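PDB 3P94: GDSL-like Lipase from Parabacteroides distasonis, which is probably a serine hydrolase of the SGNH (GDSL-like lipase) family, perhaps cleaving acyl esters such as those of lysophospholipids. Local coordinates for residues W6-N16 with V64-L73; P75-I84 with H114-A125. All coordinates share one frame; numbering follows the deposited sequence.

Contact 1: residues W6-N16 with V64-L73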
loop_
_atom_site.group_PDB
_atom_site.type_symbol
_atom_site.label_atom_id
_atom_site.label_comp_id
_atom_site.label_asym_id
_atom_site.label_seq_id
_atom_site.Cartn_x
_atom_site.Cartn_y
_atom_site.Cartn_z
ATOM N N TRP A 6 -5.703 11.096 -14.531
ATOM C CA TRP A 6 -6.448 10.310 -13.543
ATOM C C TRP A 6 -5.565 9.332 -12.741
ATOM O O TRP A 6 -5.628 9.325 -11.513
ATOM C CB TRP A 6 -7.629 9.567 -14.208
ATOM C CG TRP A 6 -8.366 8.646 -13.288
ATOM C CD1 TRP A 6 -9.344 8.972 -12.392
ATOM C CD2 TRP A 6 -8.129 7.243 -13.134
ATOM N NE1 TRP A 6 -9.716 7.857 -11.670
ATOM C CE2 TRP A 6 -8.988 6.780 -12.112
ATOM C CE3 TRP A 6 -7.257 6.335 -13.756
ATOM C CZ2 TRP A 6 -9.032 5.436 -11.729
ATOM C CZ3 TRP A 6 -7.292 5.003 -13.370
ATOM C CH2 TRP A 6 -8.164 4.567 -12.360
ATOM N N ALA A 7 -4.739 8.531 -13.423
ATOM C CA ALA A 7 -3.890 7.530 -12.772
ATOM C C ALA A 7 -2.597 8.140 -12.203
ATOM O O ALA A 7 -1.848 7.454 -11.509
ATOM C CB ALA A 7 -3.549 6.447 -13.777
ATOM N N GLN A 8 -2.362 9.432 -12.488
ATOM C CA GLN A 8 -1.188 10.221 -12.052
ATOM C C GLN A 8 0.127 9.553 -12.519
ATOM O O GLN A 8 1.050 9.344 -11.732
ATOM C CB GLN A 8 -1.201 10.465 -10.538
ATOM C CG GLN A 8 -2.319 11.412 -10.145
ATOM C CD GLN A 8 -2.582 11.408 -8.667
ATOM O OE1 GLN A 8 -3.298 10.551 -8.124
ATOM N NE2 GLN A 8 -2.084 12.427 -7.996
ATOM N N PHE A 9 0.197 9.241 -13.826
ATOM C CA PHE A 9 1.396 8.675 -14.468
ATOM C C PHE A 9 2.539 9.708 -14.449
ATOM O O PHE A 9 3.714 9.337 -14.419
ATOM C CB PHE A 9 1.086 8.286 -15.927
ATOM C CG PHE A 9 0.336 6.994 -16.153
ATOM C CD1 PHE A 9 0.983 5.775 -16.049
ATOM C CD2 PHE A 9 -0.991 7.002 -16.573
ATOM C CE1 PHE A 9 0.312 4.581 -16.339
ATOM C CE2 PHE A 9 -1.668 5.805 -16.851
ATOM C CZ PHE A 9 -1.013 4.604 -16.727
ATOM N N GLY A 10 2.161 10.988 -14.468
ATOM C CA GLY A 10 3.072 12.129 -14.441
ATOM C C GLY A 10 3.836 12.316 -13.145
ATOM O O GLY A 10 4.882 12.960 -13.146
ATOM N N ARG A 11 3.341 11.753 -12.026
ATOM C CA ARG A 11 4.012 11.890 -10.731
ATOM C C ARG A 11 5.423 11.263 -10.739
ATOM O O ARG A 11 6.375 11.913 -10.283
ATOM C CB ARG A 11 3.159 11.294 -9.599
ATOM C CG ARG A 11 3.863 11.197 -8.217
ATOM C CD ARG A 11 4.024 12.530 -7.479
ATOM N NE ARG A 11 4.821 12.365 -6.265
ATOM C CZ ARG A 11 4.322 12.015 -5.082
ATOM N NH1 ARG A 11 3.016 11.833 -4.932
ATOM N NH2 ARG A 11 5.123 11.869 -4.037
ATOM N N TYR A 12 5.566 10.030 -11.257
ATOM C CA TYR A 12 6.878 9.367 -11.248
ATOM C C TYR A 12 7.462 9.055 -12.629
ATOM O O TYR A 12 8.513 8.408 -12.693
ATOM C CB TYR A 12 6.789 8.066 -10.456
ATOM C CG TYR A 12 6.542 8.278 -8.977
ATOM C CD1 TYR A 12 7.514 8.858 -8.165
ATOM C CD2 TYR A 12 5.374 7.823 -8.376
ATOM C CE1 TYR A 12 7.314 9.016 -6.799
ATOM C CE2 TYR A 12 5.169 7.959 -7.007
ATOM C CZ TYR A 12 6.134 8.571 -6.226
ATOM O OH TYR A 12 5.941 8.708 -4.882
ATOM N N ALA A 13 6.818 9.512 -13.726
ATOM C CA ALA A 13 7.302 9.246 -15.091
ATOM C C ALA A 13 8.798 9.622 -15.253
ATOM O O ALA A 13 9.573 8.826 -15.773
ATOM C CB ALA A 13 6.459 10.005 -16.104
ATOM N N GLU A 14 9.202 10.804 -14.746
ATOM C CA GLU A 14 10.575 11.297 -14.830
ATOM C C GLU A 14 11.508 10.534 -13.899
ATOM O O GLU A 14 12.598 10.140 -14.326
ATOM C CB GLU A 14 10.636 12.812 -14.552
ATOM C CG GLU A 14 10.113 13.658 -15.700
ATOM C CD GLU A 14 10.786 13.443 -17.046
ATOM O OE1 GLU A 14 12.032 13.344 -17.095
ATOM O OE2 GLU A 14 10.053 13.363 -18.057
ATOM N N ALA A 15 11.084 10.317 -12.640
ATOM C CA ALA A 15 11.845 9.578 -11.633
ATOM C C ALA A 15 12.188 8.156 -12.105
ATOM O O ALA A 15 13.297 7.690 -11.851
ATOM C CB ALA A 15 11.066 9.519 -10.341
ATOM N N ASN A 16 11.256 7.486 -12.815
ATOM C CA ASN A 16 11.432 6.128 -13.348
ATOM C C ASN A 16 12.609 6.022 -14.330
ATOM O O ASN A 16 13.253 4.974 -14.390
ATOM C CB ASN A 16 10.153 5.659 -14.032
ATOM C CG ASN A 16 9.020 5.342 -13.075
ATOM O OD1 ASN A 16 9.211 5.108 -11.878
ATOM N ND2 ASN A 16 7.804 5.336 -13.575
ATOM N N VAL A 64 -3.942 0.583 -12.776
ATOM C CA VAL A 64 -3.637 1.237 -14.056
ATOM C C VAL A 64 -2.160 1.752 -14.070
ATOM O O VAL A 64 -1.463 1.582 -15.067
ATOM C CB VAL A 64 -4.668 2.353 -14.365
ATOM C CG1 VAL A 64 -4.214 3.247 -15.524
ATOM C CG2 VAL A 64 -6.030 1.738 -14.676
ATOM N N ARG A 65 -1.690 2.323 -12.961
ATOM C CA ARG A 65 -0.324 2.851 -12.794
ATOM C C ARG A 65 0.737 1.731 -12.636
ATOM O O ARG A 65 1.932 1.980 -12.824
ATOM C CB ARG A 65 -0.324 3.744 -11.536
ATOM C CG ARG A 65 0.934 4.531 -11.322
ATOM C CD ARG A 65 0.739 5.650 -10.345
ATOM N NE ARG A 65 0.314 5.245 -8.993
ATOM C CZ ARG A 65 1.137 4.930 -7.996
ATOM N NH1 ARG A 65 2.442 4.823 -8.210
ATOM N NH2 ARG A 65 0.660 4.702 -6.782
ATOM N N PHE A 66 0.294 0.509 -12.267
ATOM C CA PHE A 66 1.119 -0.665 -11.971
ATOM C C PHE A 66 2.173 -0.977 -13.027
ATOM O O PHE A 66 3.297 -1.321 -12.669
ATOM C CB PHE A 66 0.233 -1.910 -11.759
ATOM C CG PHE A 66 0.844 -2.961 -10.864
ATOM C CD1 PHE A 66 0.880 -2.785 -9.480
ATOM C CD2 PHE A 66 1.358 -4.134 -11.397
ATOM C CE1 PHE A 66 1.447 -3.755 -8.650
ATOM C CE2 PHE A 66 1.920 -5.106 -10.562
ATOM C CZ PHE A 66 1.956 -4.910 -9.196
ATOM N N ARG A 67 1.818 -0.887 -14.318
ATOM C CA ARG A 67 2.755 -1.196 -15.402
ATOM C C ARG A 67 3.977 -0.225 -15.406
ATOM O O ARG A 67 5.105 -0.692 -15.488
ATOM C CB ARG A 67 2.027 -1.198 -16.753
ATOM C CG ARG A 67 2.921 -1.476 -17.959
ATOM C CD ARG A 67 2.142 -2.082 -19.123
ATOM N NE ARG A 67 1.433 -3.297 -18.720
ATOM C CZ ARG A 67 1.989 -4.501 -18.617
ATOM N NH1 ARG A 67 3.260 -4.684 -18.953
ATOM N NH2 ARG A 67 1.273 -5.534 -18.186
ATOM N N GLN A 68 3.746 1.096 -15.291
ATOM C CA GLN A 68 4.810 2.107 -15.319
ATOM C C GLN A 68 5.641 2.129 -14.033
ATOM O O GLN A 68 6.865 2.197 -14.091
ATOM C CB GLN A 68 4.210 3.509 -15.566
ATOM C CG GLN A 68 5.267 4.638 -15.598
ATOM C CD GLN A 68 4.698 6.028 -15.579
ATOM O OE1 GLN A 68 4.444 6.620 -16.632
ATOM N NE2 GLN A 68 4.542 6.596 -14.383
ATOM N N ASP A 69 4.973 2.111 -12.886
ATOM C CA ASP A 69 5.645 2.257 -11.609
ATOM C C ASP A 69 6.086 0.970 -10.932
ATOM O O ASP A 69 6.777 1.057 -9.921
ATOM C CB ASP A 69 4.760 3.109 -10.689
ATOM C CG ASP A 69 4.746 4.595 -11.084
ATOM O OD1 ASP A 69 5.508 4.980 -12.000
ATOM O OD2 ASP A 69 3.991 5.368 -10.460
ATOM N N VAL A 70 5.742 -0.216 -11.486
ATOM C CA VAL A 70 6.158 -1.491 -10.899
ATOM C C VAL A 70 6.763 -2.390 -11.982
ATOM O O VAL A 70 7.957 -2.641 -11.938
ATOM C CB VAL A 70 5.036 -2.252 -10.105
ATOM C CG1 VAL A 70 5.556 -3.579 -9.552
ATOM C CG2 VAL A 70 4.467 -1.402 -8.980
ATOM N N ILE A 71 5.941 -2.886 -12.928
ATOM C CA ILE A 71 6.368 -3.837 -13.979
ATOM C C ILE A 71 7.593 -3.321 -14.760
ATOM O O ILE A 71 8.583 -4.050 -14.881
ATOM C CB ILE A 71 5.209 -4.199 -14.949
ATOM C CG1 ILE A 71 4.017 -4.864 -14.179
ATOM C CG2 ILE A 71 5.726 -5.089 -16.106
ATOM C CD1 ILE A 71 2.722 -5.027 -14.909
ATOM N N ASN A 72 7.534 -2.075 -15.271
ATOM C CA ASN A 72 8.621 -1.512 -16.077
ATOM C C ASN A 72 9.923 -1.283 -15.287
ATOM O O ASN A 72 10.980 -1.149 -15.916
ATOM C CB ASN A 72 8.176 -0.241 -16.776
ATOM C CG ASN A 72 7.156 -0.495 -17.881
ATOM O OD1 ASN A 72 6.900 -1.633 -18.295
ATOM N ND2 ASN A 72 6.529 0.567 -18.374
ATOM N N LEU A 73 9.866 -1.315 -13.939
ATOM C CA LEU A 73 11.071 -1.162 -13.114
ATOM C C LEU A 73 11.733 -2.523 -12.843
ATOM O O LEU A 73 12.814 -2.567 -12.266
ATOM C CB LEU A 73 10.760 -0.423 -11.793
ATOM C CG LEU A 73 10.235 1.026 -11.922
ATOM C CD1 LEU A 73 10.081 1.653 -10.566
ATOM C CD2 LEU A 73 11.152 1.908 -12.779
HETATM O O HOH W 1 3.392 7.859 -11.417
#

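Contact 2: residues P75-I84 with H114-A125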
loop_
_atom_site.group_PDB
_atom_site.type_symbol
_atom_site.label_atom_id
_atom_site.label_comp_id
_atom_site.label_asym_id
_atom_site.label_seq_id
_atom_site.Cartn_x
_atom_site.Cartn_y
_atom_site.Cartn_z
ATOM N N PRO A 75 11.343 -5.075 -10.597
ATOM C CA PRO A 75 11.891 -5.355 -9.260
ATOM C C PRO A 75 11.842 -6.835 -8.906
ATOM O O PRO A 75 11.118 -7.592 -9.533
ATOM C CB PRO A 75 10.963 -4.558 -8.341
ATOM C CG PRO A 75 9.646 -4.617 -9.029
ATOM C CD PRO A 75 9.950 -4.589 -10.505
ATOM N N LYS A 76 12.579 -7.227 -7.862
ATOM C CA LYS A 76 12.549 -8.588 -7.323
ATOM C C LYS A 76 11.197 -8.801 -6.643
ATOM O O LYS A 76 10.593 -9.871 -6.761
ATOM C CB LYS A 76 13.692 -8.803 -6.315
ATOM C CG LYS A 76 15.090 -8.809 -6.929
ATOM C CD LYS A 76 16.145 -9.066 -5.864
ATOM C CE LYS A 76 17.516 -9.186 -6.469
ATOM N NZ LYS A 76 18.478 -9.769 -5.511
ATOM N N ALA A 77 10.708 -7.752 -5.958
ATOM C CA ALA A 77 9.430 -7.789 -5.246
ATOM C C ALA A 77 8.718 -6.445 -5.247
ATOM O O ALA A 77 9.333 -5.412 -5.485
ATOM C CB ALA A 77 9.653 -8.247 -3.809
ATOM N N VAL A 78 7.413 -6.472 -4.978
ATOM C CA VAL A 78 6.586 -5.279 -4.824
ATOM C C VAL A 78 5.857 -5.408 -3.470
ATOM O O VAL A 78 5.315 -6.471 -3.144
ATOM C CB VAL A 78 5.620 -4.994 -6.018
ATOM C CG1 VAL A 78 4.646 -6.162 -6.276
ATOM C CG2 VAL A 78 4.871 -3.663 -5.831
ATOM N N VAL A 79 5.895 -4.334 -2.678
ATOM C CA VAL A 79 5.231 -4.254 -1.381
ATOM C C VAL A 79 3.976 -3.448 -1.636
ATOM O O VAL A 79 4.077 -2.287 -2.047
ATOM C CB VAL A 79 6.159 -3.652 -0.289
ATOM C CG1 VAL A 79 5.395 -3.371 1.002
ATOM C CG2 VAL A 79 7.329 -4.580 -0.008
ATOM N N ILE A 80 2.790 -4.078 -1.470
ATOM C CA ILE A 80 1.540 -3.380 -1.748
ATOM C C ILE A 80 0.774 -3.082 -0.455
ATOM O O ILE A 80 0.424 -3.995 0.282
ATOM C CB ILE A 80 0.641 -4.167 -2.765
ATOM C CG1 ILE A 80 1.386 -4.446 -4.097
ATOM C CG2 ILE A 80 -0.708 -3.432 -3.009
ATOM C CD1 ILE A 80 0.714 -5.517 -5.022
ATOM N N LEU A 81 0.485 -1.800 -0.224
ATOM C CA LEU A 81 -0.341 -1.333 0.876
ATOM C C LEU A 81 -1.394 -0.427 0.254
ATOM O O LEU A 81 -1.098 0.704 -0.113
ATOM C CB LEU A 81 0.474 -0.638 1.983
ATOM C CG LEU A 81 -0.350 0.014 3.129
ATOM C CD1 LEU A 81 -1.197 -1.017 3.877
ATOM C CD2 LEU A 81 0.572 0.721 4.097
ATOM N N ALA A 82 -2.604 -0.968 0.066
ATOM C CA ALA A 82 -3.674 -0.270 -0.641
ATOM C C ALA A 82 -5.061 -0.747 -0.224
ATOM O O ALA A 82 -5.216 -1.867 0.246
ATOM C CB ALA A 82 -3.500 -0.498 -2.142
ATOM N N GLY A 83 -6.054 0.110 -0.444
ATOM C CA GLY A 83 -7.446 -0.205 -0.154
ATOM C C GLY A 83 -8.175 0.769 0.747
ATOM O O GLY A 83 -9.405 0.850 0.666
ATOM N N ILE A 84 -7.449 1.505 1.622
ATOM C CA ILE A 84 -8.109 2.432 2.546
ATOM C C ILE A 84 -8.844 3.562 1.797
ATOM O O ILE A 84 -9.941 3.938 2.213
ATOM C CB ILE A 84 -7.170 2.986 3.666
ATOM C CG1 ILE A 84 -7.984 3.577 4.834
ATOM C CG2 ILE A 84 -6.175 4.034 3.151
ATOM C CD1 ILE A 84 -8.897 2.619 5.579
ATOM N N HIS A 114 7.208 -12.038 -13.205
ATOM C CA HIS A 114 8.163 -12.684 -12.295
ATOM C C HIS A 114 8.562 -11.771 -11.122
ATOM O O HIS A 114 9.718 -11.774 -10.684
ATOM C CB HIS A 114 9.411 -13.203 -13.049
ATOM C CG HIS A 114 9.127 -13.699 -14.438
ATOM N ND1 HIS A 114 9.539 -12.978 -15.550
ATOM C CD2 HIS A 114 8.423 -14.777 -14.855
ATOM C CE1 HIS A 114 9.108 -13.659 -16.603
ATOM N NE2 HIS A 114 8.431 -14.747 -16.237
ATOM N N ILE A 115 7.589 -11.018 -10.600
ATOM C CA ILE A 115 7.779 -10.136 -9.446
ATOM C C ILE A 115 7.081 -10.780 -8.247
ATOM O O ILE A 115 5.911 -11.149 -8.358
ATOM C CB ILE A 115 7.251 -8.694 -9.736
ATOM C CG1 ILE A 115 7.944 -8.069 -10.972
ATOM C CG2 ILE A 115 7.413 -7.793 -8.519
ATOM C CD1 ILE A 115 7.162 -6.921 -11.676
ATOM N N LYS A 116 7.794 -10.917 -7.108
ATOM C CA LYS A 116 7.226 -11.476 -5.875
ATOM C C LYS A 116 6.310 -10.440 -5.222
ATOM O O LYS A 116 6.708 -9.284 -5.083
ATOM C CB LYS A 116 8.335 -11.903 -4.891
ATOM C CG LYS A 116 9.125 -13.116 -5.347
ATOM C CD LYS A 116 10.087 -13.574 -4.267
ATOM C CE LYS A 116 10.916 -14.743 -4.732
ATOM N NZ LYS A 116 12.320 -14.616 -4.274
ATOM N N VAL A 117 5.094 -10.840 -4.832
ATOM C CA VAL A 117 4.164 -9.901 -4.189
ATOM C C VAL A 117 4.209 -10.052 -2.671
ATOM O O VAL A 117 4.007 -11.145 -2.133
ATOM C CB VAL A 117 2.709 -10.036 -4.702
ATOM C CG1 VAL A 117 1.761 -9.105 -3.941
ATOM C CG2 VAL A 117 2.636 -9.755 -6.197
ATOM N N ILE A 118 4.397 -8.918 -1.992
ATOM C CA ILE A 118 4.337 -8.819 -0.545
ATOM C C ILE A 118 3.111 -7.957 -0.238
ATOM O O ILE A 118 3.116 -6.761 -0.510
ATOM C CB ILE A 118 5.652 -8.271 0.069
ATOM C CG1 ILE A 118 6.817 -9.272 -0.146
ATOM C CG2 ILE A 118 5.458 -7.959 1.552
ATOM C CD1 ILE A 118 8.218 -8.675 -0.003
ATOM N N PHE A 119 2.041 -8.584 0.262
ATOM C CA PHE A 119 0.815 -7.872 0.598
ATOM C C PHE A 119 0.859 -7.376 2.029
ATOM O O PHE A 119 1.288 -8.111 2.922
ATOM C CB PHE A 119 -0.421 -8.775 0.405
ATOM C CG PHE A 119 -1.047 -8.728 -0.970
ATOM C CD1 PHE A 119 -1.545 -7.538 -1.484
ATOM C CD2 PHE A 119 -1.197 -9.888 -1.722
ATOM C CE1 PHE A 119 -2.122 -7.497 -2.760
ATOM C CE2 PHE A 119 -1.788 -9.845 -2.993
ATOM C CZ PHE A 119 -2.243 -8.651 -3.502
ATOM N N CYS A 120 0.392 -6.133 2.251
ATOM C CA CYS A 120 0.313 -5.532 3.580
ATOM C C CYS A 120 -1.123 -5.410 4.014
ATOM O O CYS A 120 -1.976 -5.000 3.227
ATOM C CB CYS A 120 0.987 -4.162 3.603
ATOM S SG CYS A 120 2.736 -4.186 3.145
ATOM N N SER A 121 -1.368 -5.663 5.305
ATOM C CA SER A 121 -2.667 -5.451 5.928
ATOM C C SER A 121 -3.001 -3.986 5.834
ATOM O O SER A 121 -2.134 -3.157 6.125
ATOM C CB SER A 121 -2.599 -5.840 7.404
ATOM O OG SER A 121 -1.749 -4.946 8.108
ATOM N N VAL A 122 -4.241 -3.654 5.458
ATOM C CA VAL A 122 -4.697 -2.264 5.462
ATOM C C VAL A 122 -4.614 -1.825 6.933
ATOM O O VAL A 122 -4.949 -2.614 7.829
ATOM C CB VAL A 122 -6.117 -2.112 4.842
ATOM C CG1 VAL A 122 -6.621 -0.674 4.945
ATOM C CG2 VAL A 122 -6.128 -2.573 3.384
ATOM N N LEU A 123 -4.082 -0.617 7.185
ATOM C CA LEU A 123 -3.919 -0.121 8.548
ATOM C C LEU A 123 -5.281 0.074 9.249
ATOM O O LEU A 123 -6.292 0.338 8.582
ATOM C CB LEU A 123 -3.126 1.191 8.556
ATOM C CG LEU A 123 -1.624 1.104 8.856
ATOM C CD1 LEU A 123 -0.899 0.173 7.895
ATOM C CD2 LEU A 123 -0.979 2.475 8.814
ATOM N N PRO A 124 -5.316 -0.042 10.599
ATOM C CA PRO A 124 -6.568 0.242 11.321
ATOM C C PRO A 124 -7.011 1.690 11.082
ATOM O O PRO A 124 -6.174 2.574 10.903
ATOM C CB PRO A 124 -6.194 0.025 12.791
ATOM C CG PRO A 124 -4.915 -0.703 12.784
ATOM C CD PRO A 124 -4.209 -0.329 11.537
ATOM N N ALA A 125 -8.322 1.907 10.997
ATOM C CA ALA A 125 -8.930 3.226 10.839
ATOM C C ALA A 125 -10.319 3.177 11.424
ATOM O O ALA A 125 -11.128 2.345 11.018
ATOM C CB ALA A 125 -8.970 3.656 9.381
HETATM O O HOH W 2 11.474 -9.587 -11.168
HETATM O O HOH W 3 11.623 -12.135 -7.784
HETATM O O HOH W 4 -3.060 -3.729 0.973
#

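Contact 1: residues W6-N16 with V64-L73
Asn16 and Gln68 both spend an amide N-H on one carboxylate oxygen, OD1 of the buried Asp69, which joins the N-terminal segment to helix 59-71. Asn16 ND2 lies 2.8 Å from Asp69 OD1, in an almost straight bond (173°) that arrives nearly along the C-O axis, the amide and carboxylate planes steeply inclined. Gln68 NE2, at 3.0 Å from the same Asp69 OD1, comes from above the carboxylate plane. Its second hydrogen goes to the backbone: Gln68 NE2 to Phe9 O is 2.9 Å, in the carbonyl plane and on a lone pair, so in the conformer described two bonds set the turn of the amide. With CG anti to the backbone N (chi1 180°) and the chain extended beyond it, Gln68 reaches alongside the Phe9 ring, whose edge meets its CB.

The other carboxylate oxygen is held from within the helix, by an i to i+4 salt bridge of 2.8 Å between Arg65 NH1 and Asp69 OD2 that uses the anti lone pair. The Tyr12 ring turns its edge to this oxygen, CD2 3.5 Å from Asp69 OD2, and its OH bonds Gly53 O. A water bonded to Gln8 O, Tyr12 N and Asp69 OD2 ties in the turn. Replacing Asp69 by an alanine removes the carboxylate, which would probably leave the Asn16 amide N-H without its acceptor and the Arg65 guanidinium without its charged mate.

At the other end of the contact, Val64 packs among Phe9, Ala7 and Trp6, its CG1 3.7 Å from Phe9 CZ and its CG2 at the Trp6 ring edge. Arg52 of strand 49-53 borders the polar end, binding Asn16 OD1 and, through its carbonyl, Arg65 NH1, while Phe66 turns away to helix 96-112.

Contact 2: residues P75-I84 with H114-A125
Five backbone hydrogen bonds join Lys76-Ile80 to Lys116-Cys120, in the alternating pattern of parallel strands: Val78 and Ile80 each bind two residues of the other strand. Val78 is gripped at both ends, its N donating to Lys116 O and its O accepting from Ile118 N, each 2.9 Å. Ile80 repeats the scheme two residues on, from Ile118 O to Cys120 N, though this last hydrogen bond is more bent (146°). At the start of the strands Lys116 N reaches Lys76 O at 3.0 Å, tilted from the carbonyl plane. Waters extend the pairing: one links Pro75 O to His114 O, and another accepts from Ala82 N and donates to Cys120 O, where the strands part.

Side chains alternate between two faces. On one, Ile80 CD1 lies 3.9 Å from Val117 CG1 and also meets Phe119 CE1, while Val117 CG1 sits over one face of the Phe119 ring, toward its rim; Leu103, Ala107 and Ala110 of helix 96-112 cover this group, with Phe66 of helix 59-71 beside Ile80. On the other, Val79 CG1, anti to the backbone N (chi1 171°), points to Cys120 SG at 3.5 Å, and Val79 CG2 faces Ile118.

Past the strands, Leu81 CD1 presses on Ser121 O at 3.2 Å, and Val122 sets CG2 against Ala82 O and CG1 against Ile84 CB. Gly83 stands at the N-cap position before the next helix; at its phi of 125° a CB would be jammed against the preceding carbonyl O.

With helix 96-112 between them in sequence, the strands form a beta-alpha-beta crossover inside the sheet of this flavodoxin-like fold, flanked by 23-29 and 157-159. Between them main-chain N-H and C=O groups pair with each other, leaving mostly apolar side chains for the two faces.

Both segments of contact 1 precede those of contact 2 in the sequence, and the centres of the two contacts lie about 16 Å apart. Helix 59-71 carries one half of contact 1 and leads directly into strand 75-81, one half of contact 2. The inner surface of that helix joins them: Val70 packs on Pro75 and Val78, and Phe66 on Ile80, while Ile71 reaches Ile115. Contact 1 thus lies on the outer side of a helix covering the sheet, partly buried, whereas contact 2 is near the middle of the chain. Together they illustrate the layering of the flavodoxin-like SGNH-hydrolase fold: N-terminal segment, helix, parallel sheet. Ile84, in contact 2, lies near the likely Ser-His-Asp triad.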